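Local coordinates for protein lactate dehydrogenase, adjacent gene encodes predicted malate dehydrogenase (Cryptosporidium parvum, PDB 2FN7) that probably catalyses the reversible, NAD-dependent interconversion of (S)-lactate and pyruvate, at residues A[8-13]-A[32-37]. Numbering follows the deposited sequence.
With NAD (nicotinamide-adenine-dinucleotide), chain C.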
ATOM      1  N   ALA A   8      11.793  -6.267 -11.046  1.00 24.95           N
ATOM      2  CA  ALA A   8      12.749  -5.513 -10.262  1.00 25.81           C
ATOM      3  C   ALA A   8      12.306  -4.073 -10.143  1.00 25.28           C
ATOM      4  O   ALA A   8      12.020  -3.443 -11.144  1.00 27.59           O
ATOM      5  CB  ALA A   8      14.115  -5.566 -10.874  1.00 26.31           C
ATOM      6  N   VAL A   9      12.250  -3.574  -8.910  1.00 23.83           N
ATOM      7  CA  VAL A   9      11.902  -2.215  -8.610  1.00 21.68           C
ATOM      8  C   VAL A   9      13.208  -1.473  -8.161  1.00 24.51           C
ATOM      9  O   VAL A   9      13.747  -1.691  -7.036  1.00 23.28           O
ATOM     10  CB  VAL A   9      10.870  -2.209  -7.481  1.00 21.16           C
ATOM     11  CG1 VAL A   9      10.534  -0.802  -7.134  1.00 18.28           C
ATOM     12  CG2 VAL A   9       9.608  -3.012  -7.891  1.00 20.86           C
ATOM     13  N   ILE A  10      13.725  -0.626  -9.044  1.00 25.06           N
ATOM     14  CA  ILE A  10      14.897   0.172  -8.784  1.00 26.00           C
ATOM     15  C   ILE A  10      14.484   1.478  -8.164  1.00 26.41           C
ATOM     16  O   ILE A  10      14.006   2.439  -8.858  1.00 25.61           O
ATOM     17  CB  ILE A  10      15.638   0.495 -10.032  1.00 27.31           C
ATOM     18  CG1 ILE A  10      15.627  -0.715 -10.950  1.00 28.51           C
ATOM     19  CG2 ILE A  10      17.093   0.887  -9.640  1.00 27.64           C
ATOM     20  CD1 ILE A  10      15.989  -2.006 -10.237  1.00 32.93           C
ATOM     21  N   GLY A  11      14.725   1.544  -6.864  1.00 24.92           N
ATOM     22  CA  GLY A  11      14.339   2.688  -6.067  1.00 25.55           C
ATOM     23  C   GLY A  11      13.254   2.192  -5.144  1.00 27.15           C
ATOM     24  O   GLY A  11      12.171   1.818  -5.596  1.00 28.88           O
ATOM     25  N   SER A  12      13.502   2.202  -3.843  1.00 27.91           N
ATOM     26  CA  SER A  12      12.564   1.697  -2.863  1.00 25.38           C
ATOM     27  C   SER A  12      12.044   2.702  -1.914  1.00 25.99           C
ATOM     28  O   SER A  12      11.812   2.410  -0.739  1.00 24.88           O
ATOM     29  CB  SER A  12      13.200   0.550  -2.122  1.00 28.86           C
ATOM     30  OG  SER A  12      13.663  -0.400  -3.104  1.00 32.66           O
ATOM     31  N   GLY A  13      11.856   3.924  -2.422  1.00 25.27           N
ATOM     32  CA  GLY A  13      11.248   4.921  -1.571  1.00 25.23           C
ATOM     33  C   GLY A  13       9.731   4.741  -1.561  1.00 24.96           C
ATOM     34  O   GLY A  13       9.202   3.618  -1.571  1.00 23.64           O
ATOM     35  N   VAL A  32      12.069  -7.814  -6.628  1.00 28.63           N
ATOM     36  CA  VAL A  32      13.394  -7.489  -6.121  1.00 29.73           C
ATOM     37  C   VAL A  32      13.414  -5.974  -5.940  1.00 28.87           C
ATOM     38  O   VAL A  32      13.334  -5.220  -6.883  1.00 28.89           O
ATOM     39  CB  VAL A  32      14.477  -7.926  -7.064  1.00 30.50           C
ATOM     40  CG1 VAL A  32      15.772  -7.298  -6.640  1.00 30.82           C
ATOM     41  CG2 VAL A  32      14.538  -9.467  -7.054  1.00 31.00           C
ATOM     42  N   LEU A  33      13.465  -5.552  -4.693  1.00 30.05           N
ATOM     43  CA  LEU A  33      13.438  -4.148  -4.309  1.00 29.92           C
ATOM     44  C   LEU A  33      14.920  -3.700  -4.073  1.00 32.01           C
ATOM     45  O   LEU A  33      15.613  -4.136  -3.092  1.00 30.36           O
ATOM     46  CB  LEU A  33      12.561  -4.095  -3.099  1.00 27.83           C
ATOM     47  CG  LEU A  33      11.763  -2.978  -2.474  1.00 32.44           C
ATOM     48  CD1 LEU A  33      10.949  -2.116  -3.510  1.00 30.05           C
ATOM     49  CD2 LEU A  33      10.815  -3.689  -1.445  1.00 30.53           C
ATOM     50  N   PHE A  34      15.397  -2.902  -5.031  1.00 31.47           N
ATOM     51  CA  PHE A  34      16.765  -2.374  -5.117  1.00 32.26           C
ATOM     52  C   PHE A  34      16.913  -0.904  -4.729  1.00 34.91           C
ATOM     53  O   PHE A  34      16.177  -0.051  -5.198  1.00 35.71           O
ATOM     54  CB  PHE A  34      17.284  -2.534  -6.543  1.00 30.78           C
ATOM     55  CG  PHE A  34      18.684  -1.970  -6.771  1.00 33.90           C
ATOM     56  CD1 PHE A  34      19.833  -2.841  -6.774  1.00 33.53           C
ATOM     57  CD2 PHE A  34      18.872  -0.608  -6.999  1.00 30.54           C
ATOM     58  CE1 PHE A  34      21.160  -2.326  -7.006  1.00 35.17           C
ATOM     59  CE2 PHE A  34      20.174  -0.065  -7.234  1.00 34.20           C
ATOM     60  CZ  PHE A  34      21.344  -0.926  -7.236  1.00 32.99           C
ATOM     61  N   ASP A  35      17.842  -0.605  -3.838  1.00 34.18           N
ATOM     62  CA  ASP A  35      18.102   0.765  -3.500  1.00 35.21           C
ATOM     63  C   ASP A  35      19.580   0.892  -3.108  1.00 36.00           C
ATOM     64  O   ASP A  35      20.226  -0.110  -2.757  1.00 37.25           O
ATOM     65  CB  ASP A  35      17.204   1.226  -2.366  1.00 34.69           C
ATOM     66  CG  ASP A  35      16.977   2.734  -2.401  1.00 34.94           C
ATOM     67  OD1 ASP A  35      17.954   3.520  -2.231  1.00 33.35           O
ATOM     68  OD2 ASP A  35      15.800   3.163  -2.630  1.00 34.62           O
ATOM     69  N   ILE A  36      20.137   2.092  -3.165  1.00 34.76           N
ATOM     70  CA  ILE A  36      21.539   2.243  -2.755  1.00 34.19           C
ATOM     71  C   ILE A  36      21.554   2.640  -1.297  1.00 36.24           C
ATOM     72  O   ILE A  36      22.608   2.620  -0.696  1.00 37.41           O
ATOM     73  CB  ILE A  36      22.267   3.336  -3.489  1.00 31.99           C
ATOM     74  CG1 ILE A  36      21.551   4.673  -3.234  1.00 30.46           C
ATOM     75  CG2 ILE A  36      22.398   2.938  -4.950  1.00 29.42           C
ATOM     76  CD1 ILE A  36      22.114   5.827  -3.970  1.00 34.06           C
ATOM     77  N   ALA A  37      20.413   3.011  -0.729  1.00 35.99           N
ATOM     78  CA  ALA A  37      20.354   3.371   0.675  1.00 38.35           C
ATOM     79  C   ALA A  37      20.290   2.126   1.553  1.00 41.32           C
ATOM     80  O   ALA A  37      19.393   1.261   1.432  1.00 41.17           O
ATOM     81  CB  ALA A  37      19.183   4.246   0.976  1.00 37.72           C
TER
HETATM   82  PA  NAD C 401      11.473   8.789  -2.959  1.00 26.44           P
HETATM   83  O1A NAD C 401      10.562   8.424  -1.957  1.00 22.95           O
HETATM   84  O2A NAD C 401      12.361   9.879  -2.683  1.00 30.79           O
HETATM   85  O5B NAD C 401      12.281   7.647  -3.509  1.00 26.98           O
HETATM   86  C5B NAD C 401      13.356   7.681  -4.477  1.00 27.20           C
HETATM   87  C4B NAD C 401      14.255   6.465  -4.016  1.00 27.97           C
HETATM   88  O4B NAD C 401      15.319   6.504  -4.905  1.00 30.18           O
HETATM   89  C3B NAD C 401      14.971   6.610  -2.570  1.00 28.14           C
HETATM   90  O3B NAD C 401      14.646   5.545  -1.700  1.00 29.51           O
HETATM   91  C2B NAD C 401      16.403   6.639  -2.927  1.00 28.73           C
HETATM   92  O2B NAD C 401      17.383   6.117  -2.044  1.00 33.16           O
HETATM   93  C1B NAD C 401      16.437   5.908  -4.177  1.00 28.63           C
HETATM   94  N9A NAD C 401      17.594   6.128  -4.970  1.00 27.88           N
HETATM   95  C8A NAD C 401      18.423   7.159  -5.203  1.00 25.68           C
HETATM   96  N7A NAD C 401      19.416   7.275  -5.906  1.00 28.55           N
HETATM   97  C5A NAD C 401      19.354   6.016  -6.346  1.00 25.90           C
HETATM   98  C6A NAD C 401      20.202   5.329  -7.252  1.00 29.47           C
HETATM   99  N6A NAD C 401      21.266   5.914  -7.809  1.00 28.57           N
HETATM  100  N1A NAD C 401      19.880   4.017  -7.546  1.00 29.40           N
HETATM  101  C2A NAD C 401      18.788   3.442  -6.933  1.00 27.68           C
HETATM  102  N3A NAD C 401      17.976   3.988  -6.078  1.00 25.95           N
HETATM  103  C4A NAD C 401      18.289   5.282  -5.823  1.00 26.74           C
HETATM  104  O3  NAD C 401      10.661   9.194  -4.379  1.00 28.31           O
HETATM  105  PN  NAD C 401       9.184   8.718  -4.816  1.00 25.58           P
HETATM  106  O1N NAD C 401       8.199   9.437  -4.097  1.00 24.61           O
HETATM  107  O2N NAD C 401       9.107   7.234  -4.792  1.00 27.29           O
HETATM  108  O5D NAD C 401       9.268   9.224  -6.374  1.00 26.48           O
HETATM  109  C5D NAD C 401      10.156   8.564  -7.225  1.00 23.14           C
HETATM  110  C4D NAD C 401      10.268   9.339  -8.550  1.00 27.20           C
HETATM  111  O4D NAD C 401       8.986   9.181  -9.279  1.00 28.12           O
HETATM  112  C3D NAD C 401      10.469  10.881  -8.455  1.00 22.21           C
HETATM  113  O3D NAD C 401      11.282  11.219  -9.559  1.00 25.21           O
HETATM  114  C2D NAD C 401       9.030  11.438  -8.610  1.00 25.25           C
HETATM  115  O2D NAD C 401       9.026  12.818  -9.107  1.00 18.46           O
HETATM  116  C1D NAD C 401       8.471  10.506  -9.606  1.00 26.04           C
HETATM  117  N1N NAD C 401       7.034  10.426  -9.703  1.00 28.07           N
HETATM  118  C2N NAD C 401       6.671  10.161 -11.056  1.00 30.00           C
HETATM  119  C3N NAD C 401       5.328  10.082 -11.413  1.00 29.50           C
HETATM  120  C7N NAD C 401       4.804   9.772 -12.848  1.00 32.41           C
HETATM  121  O7N NAD C 401       3.586   9.774 -13.018  1.00 35.41           O
HETATM  122  N7N NAD C 401       5.718   9.304 -13.749  1.00 28.97           N
HETATM  123  C4N NAD C 401       4.271  10.258 -10.459  1.00 27.04           C
HETATM  124  C5N NAD C 401       4.718  10.519  -9.052  1.00 29.54           C
HETATM  125  C6N NAD C 401       6.054  10.618  -8.615  1.00 27.41           C
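Ala-8 sets its CB beside CB of Val-32 on one face of a parallel sheet, small against branched, while the next amide, Val-9 N, bonds to Val-32 O at 2.8 Å. Val-9 O then accepts from Phe-34 N, and on the face toward helix 14-25 the Val-9 CG1 methyl runs alongside Leu-33 CD1 at 3.9 Å. Beta-branched Ile-10 suits an extended strand: its CG2, anti to the backbone N, reaches obliquely to Phe-34 CD2 at 3.5 Å. The Phe-34 ring, stacked on Tyr-67, turns an edge to NAD C2A and so flanks the adenine.

Where the strand ends, Gly-11 N still bonds to Phe-34 O, but its positive phi of 112° would press a CB against the preceding carbonyl. Ser-12 N points 2.8 Å to Asp-35 OD2, a nearly straight bond (168°) on the anti side of the carboxylate, and Ser-12 OG adds a weak bond to Phe-34 O. Gly-13, at the N-cap of helix 14-25, passes so close to the cofactor that a CB would collide with NAD O5B.

This is the glycine-rich turn of a Rossmann beta-alpha-beta unit, with the acidic residue just past the end of the second strand. Asp-35 takes both adenosine ribose hydroxyls, NAD O2B on OD1 (2.7 Å) and NAD O3B on OD2 (2.8 Å), while Ala-37 N closes an Asx turn on OD1. With both oxygens thus held by backbone amides, the carboxylate is fixed to read the ribose diol; its negative charge would probably disfavour a 2'-phosphate, consistent with use of NAD rather than NADP.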